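Local coordinates for uncharacterized protein SPOA0173 (Silicibacter pomeroyi, PDB 3EYT) that is of unknown function but has a thioredoxin-like fold and may act as an oxidoreductase or antioxidant protein, at residues C[81-84]-C[85-88]; C[104-107]-C[108-112]. All blocks are in the same frame, centred on the assembly; numbering follows the deposited sequence.

Contact 1 of 2, residues C[81-84]-C[85-88]; sequences ISLK and AFLH
Leu83 and Leu87, one helical turn apart, lay their side chains obliquely across each other on the same side of helix 80-89. The CD1 methyl of Leu83 sits 4.0 Å from CG of Leu87 and about as far from its CD2, so the branched end of one leucine rests on the branch point of the next. Their first torsions differ: Leu83 has CG anti to the backbone N (chi1 -179°), while in Leu87 CG is anti to the carbonyl carbon (chi1 -58°), which folds the second side chain back over the turn and brings its CG to 3.2 Å from the carbonyl O of Leu83. The same methyl of Leu83 also meets Phe86, approaching the ring obliquely at 4.2 Å from CD2. The backbone between them is held by the usual helical bonds: Phe86 N to Ser82 O (3.0 Å), Leu87 N to Leu83 O (2.9 Å) and His88 N to Lys84 O (3.1 Å). Leucine suits the inner positions because its forked end fills space against Phe15, Val96 and Val98 of the neighbouring strands; Phe86 reaches further, to Val44 and Ile48 of helix 41-57. Ala85 is small enough for a close subunit boundary, where it packs on Ala77 of the second subunit. On that boundary the hydroxyl of Ser82 is hydrogen-bonded to Ala77 O of the same second subunit, while the long chain of Lys84 belongs to the exposed side. The chemistry is thus divided: burial of hydrocarbon surface seats the helix against the sheet and helix 41-57, and the carbonyls of Ser82, Leu83 and Lys84 are used by N-H groups of the next turn.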
loop_
_atom_site.group_PDB
_atom_site.type_symbol
_atom_site.label_atom_id
_atom_site.label_comp_id
_atom_site.label_asym_id
_atom_site.label_seq_id
_atom_site.Cartn_x
_atom_site.Cartn_y
_atom_site.Cartn_z
ATOM N N ILE C 81 5.335 -2.207 3.781
ATOM C CA ILE C 81 6.431 -2.728 2.909
ATOM C C ILE C 81 7.384 -1.557 2.596
ATOM O O ILE C 81 8.608 -1.719 2.562
ATOM C CB ILE C 81 5.918 -3.419 1.627
ATOM C CG1 ILE C 81 7.062 -4.030 0.826
ATOM C CG2 ILE C 81 5.137 -2.455 0.726
ATOM C CD1 ILE C 81 6.597 -4.824 -0.352
ATOM N N SER C 82 6.815 -0.369 2.410
ATOM C CA SER C 82 7.635 0.824 2.179
ATOM C C SER C 82 8.419 1.273 3.393
ATOM O O SER C 82 9.591 1.675 3.284
ATOM C CB SER C 82 6.783 1.964 1.625
ATOM O OG SER C 82 6.447 1.704 0.268
ATOM N N LEU C 83 7.767 1.239 4.551
ATOM C CA LEU C 83 8.390 1.575 5.828
ATOM C C LEU C 83 9.553 0.672 6.166
ATOM O O LEU C 83 10.575 1.157 6.626
ATOM C CB LEU C 83 7.368 1.494 6.981
ATOM C CG LEU C 83 7.942 1.862 8.366
ATOM C CD1 LEU C 83 8.456 3.307 8.368
ATOM C CD2 LEU C 83 6.911 1.656 9.471
ATOM N N LYS C 84 9.389 -0.644 5.959
ATOM C CA LYS C 84 10.475 -1.611 6.196
ATOM C C LYS C 84 11.763 -1.213 5.432
ATOM O O LYS C 84 12.863 -1.207 6.002
ATOM C CB LYS C 84 10.019 -3.025 5.784
ATOM C CG LYS C 84 10.893 -4.128 6.374
ATOM C CD LYS C 84 10.391 -5.492 5.941
ATOM C CE LYS C 84 11.087 -6.555 6.744
ATOM N NZ LYS C 84 11.552 -7.582 5.787
ATOM N N ALA C 85 11.603 -0.842 4.158
ATOM C CA ALA C 85 12.743 -0.428 3.311
ATOM C C ALA C 85 13.328 0.889 3.800
ATOM O O ALA C 85 14.544 1.040 3.888
ATOM C CB ALA C 85 12.324 -0.325 1.858
ATOM N N PHE C 86 12.459 1.812 4.189
ATOM C CA PHE C 86 12.899 3.095 4.728
ATOM C C PHE C 86 13.734 2.950 6.010
ATOM O O PHE C 86 14.792 3.606 6.169
ATOM C CB PHE C 86 11.655 3.976 4.982
ATOM C CG PHE C 86 11.961 5.270 5.659
ATOM C CD1 PHE C 86 12.346 6.376 4.920
ATOM C CD2 PHE C 86 11.806 5.397 7.039
ATOM C CE1 PHE C 86 12.601 7.616 5.559
ATOM C CE2 PHE C 86 12.075 6.613 7.693
ATOM C CZ PHE C 86 12.476 7.719 6.954
ATOM N N LEU C 87 13.274 2.092 6.918
ATOM C CA LEU C 87 14.003 1.851 8.163
ATOM C C LEU C 87 15.360 1.212 7.888
ATOM O O LEU C 87 16.337 1.535 8.549
ATOM C CB LEU C 87 13.214 0.965 9.125
ATOM C CG LEU C 87 11.835 1.443 9.558
ATOM C CD1 LEU C 87 11.170 0.377 10.389
ATOM C CD2 LEU C 87 11.978 2.755 10.320
ATOM N N HIS C 88 15.412 0.310 6.916
ATOM C CA HIS C 88 16.686 -0.273 6.493
ATOM C C HIS C 88 17.660 0.795 5.923
ATOM O O HIS C 88 18.787 0.959 6.436
ATOM C CB HIS C 88 16.460 -1.415 5.484
ATOM C CG HIS C 88 17.719 -2.093 5.051
ATOM N ND1 HIS C 88 18.360 -1.793 3.864
ATOM C CD2 HIS C 88 18.476 -3.035 5.658
ATOM C CE1 HIS C 88 19.451 -2.531 3.754
ATOM N NE2 HIS C 88 19.544 -3.293 4.829
#

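Contact 2 of 2, residues C[104-107]-C[108-112]; sequences GAMP and RTMAA. With EDO (1,2-ethanediol), chain I.
Selenomethionine Met110 reaches back from the first turn of helix 108-112 over Pro107 and Met106. Its CB lies 3.9 Å from CG of the Pro107 ring and close to the Pro107 carbonyl O. CG, placed anti to the backbone N (chi1 -168°), is directed toward CG of Met106. The chain stays extended beyond it, and SE touches two neighbours on one side, 3.7 Å from Met106 CG and 3.9 Å from Pro107 CD. The terminal CE continues in the same extended line. Met106, also selenomethionine, crosses this side chain at about a right angle; its own chain bends at chi3, and its SE lies 4.1 Å from CB of Ala111. Methionine, long and unbranched, suits a junction between a loop and a helix, with Met110 turned inward onto Phe72 and Met115 and Met106 on the exposed side.

Pro107 occupies the N-cap, where a residue without an N-H costs nothing in helix bonding. Its carbonyl O accepts the N-H of Ala111 at 3.1 Å. A glycine here removes the ring under Met110 CB and SE, which would probably open a gap there and let the turn before the helix move more freely. Asp99 takes the N-H groups of Thr109 and Met110 through its two carboxylate oxygens, and Arg108 NE is bonded to Gln10 OE1. A molecule of 1,2-ethanediol, probably from the crystallisation liquor, bridges the preceding loop: its O1 accepts from Gly104 N at 3.0 Å and donates to Met106 O at 2.6 Å. With Asp99 supplying the acceptor that an N-cap side chain would otherwise give, and Met106 and Ala111 paired as a hydrophobic staple, this is a capped helix start, that of the short helix leading toward strand 120-124 of the thioredoxin-like fold.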
loop_
_atom_site.group_PDB
_atom_site.type_symbol
_atom_site.label_atom_id
_atom_site.label_comp_id
_atom_site.label_asym_id
_atom_site.label_seq_id
_atom_site.Cartn_x
_atom_site.Cartn_y
_atom_site.Cartn_z
ATOM N N GLY C 104 -11.219 8.028 10.118
ATOM C CA GLY C 104 -10.929 8.879 8.959
ATOM C C GLY C 104 -9.440 8.731 8.578
ATOM O O GLY C 104 -8.835 7.681 8.823
ATOM N N ALA C 105 -8.877 9.801 8.009
ATOM C CA ALA C 105 -7.502 9.891 7.550
ATOM C C ALA C 105 -6.464 9.677 8.669
ATOM O O ALA C 105 -5.507 8.921 8.478
ATOM C CB ALA C 105 -7.281 11.254 6.889
HETATM N N MSE C 106 -6.662 10.343 9.810
HETATM C CA MSE C 106 -5.734 10.296 10.915
HETATM C C MSE C 106 -5.773 8.930 11.608
HETATM O O MSE C 106 -6.872 8.417 11.888
HETATM C CB MSE C 106 -6.117 11.380 11.931
HETATM C CG MSE C 106 -5.071 11.595 13.002
HETATM SE SE MSE C 106 -5.340 13.326 13.918
HETATM C CE MSE C 106 -5.491 14.482 12.370
ATOM N N PRO C 107 -4.590 8.351 11.903
ATOM C CA PRO C 107 -4.594 7.059 12.581
ATOM C C PRO C 107 -4.908 7.187 14.086
ATOM O O PRO C 107 -4.951 8.309 14.608
ATOM C CB PRO C 107 -3.201 6.511 12.312
ATOM C CG PRO C 107 -2.318 7.760 12.157
ATOM C CD PRO C 107 -3.220 8.820 11.568
ATOM N N ARG C 108 -5.100 6.055 14.776
ATOM C CA ARG C 108 -5.779 6.073 16.089
ATOM C C ARG C 108 -4.944 6.696 17.212
ATOM O O ARG C 108 -5.471 7.484 18.024
ATOM C CB ARG C 108 -6.255 4.667 16.504
ATOM C CG ARG C 108 -7.251 4.077 15.512
ATOM C CD ARG C 108 -8.013 2.904 16.060
ATOM N NE ARG C 108 -8.698 3.228 17.304
ATOM C CZ ARG C 108 -9.972 3.611 17.390
ATOM N NH1 ARG C 108 -10.730 3.719 16.301
ATOM N NH2 ARG C 108 -10.489 3.881 18.575
ATOM N N THR C 109 -3.669 6.323 17.290
ATOM C CA THR C 109 -2.815 6.851 18.379
ATOM C C THR C 109 -2.548 8.344 18.170
ATOM O O THR C 109 -2.603 9.168 19.118
ATOM C CB THR C 109 -1.486 6.077 18.463
ATOM O OG1 THR C 109 -1.777 4.679 18.450
ATOM C CG2 THR C 109 -0.686 6.440 19.714
HETATM N N MSE C 110 -2.286 8.702 16.922
HETATM C CA MSE C 110 -2.136 10.109 16.588
HETATM C C MSE C 110 -3.338 10.962 17.035
HETATM O O MSE C 110 -3.137 12.024 17.633
HETATM C CB MSE C 110 -1.964 10.283 15.068
HETATM C CG MSE C 110 -1.523 11.708 14.716
HETATM SE SE MSE C 110 -1.359 12.000 12.791
HETATM C CE MSE C 110 -0.855 13.883 12.893
ATOM N N ALA C 111 -4.557 10.506 16.740
ATOM C CA ALA C 111 -5.775 11.199 17.175
ATOM C C ALA C 111 -5.906 11.199 18.683
ATOM O O ALA C 111 -6.228 12.222 19.257
ATOM C CB ALA C 111 -7.035 10.596 16.518
ATOM N N ALA C 112 -5.652 10.057 19.335
ATOM C CA ALA C 112 -5.723 9.970 20.800
ATOM C C ALA C 112 -4.811 10.998 21.472
ATOM O O ALA C 112 -5.162 11.554 22.518
ATOM C CB ALA C 112 -5.347 8.543 21.293
HETATM C C1 EDO I . -9.678 9.547 13.424
HETATM O O1 EDO I . -9.336 9.262 12.052
HETATM C C2 EDO I . -9.199 8.418 14.351
HETATM O O2 EDO I . -10.220 7.409 14.433
#

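From the N terminus, the chain passes through strand 63-69 before entering helix 80-89, where contact 1 spans successive turns without closing any long loop. This helix is the crossover of a beta-alpha-beta unit and leads into strand 96-99. The loop after that strand brings the chain to contact 2, which marks the change from loop to helix 108-112. The two are in series, neither nesting nor crossing, with centres 21 Å apart and nearest atoms about 11 Å apart. Strand 96-99 lies between them in the chain, following the helix of contact 1 and feeding the loop of contact 2.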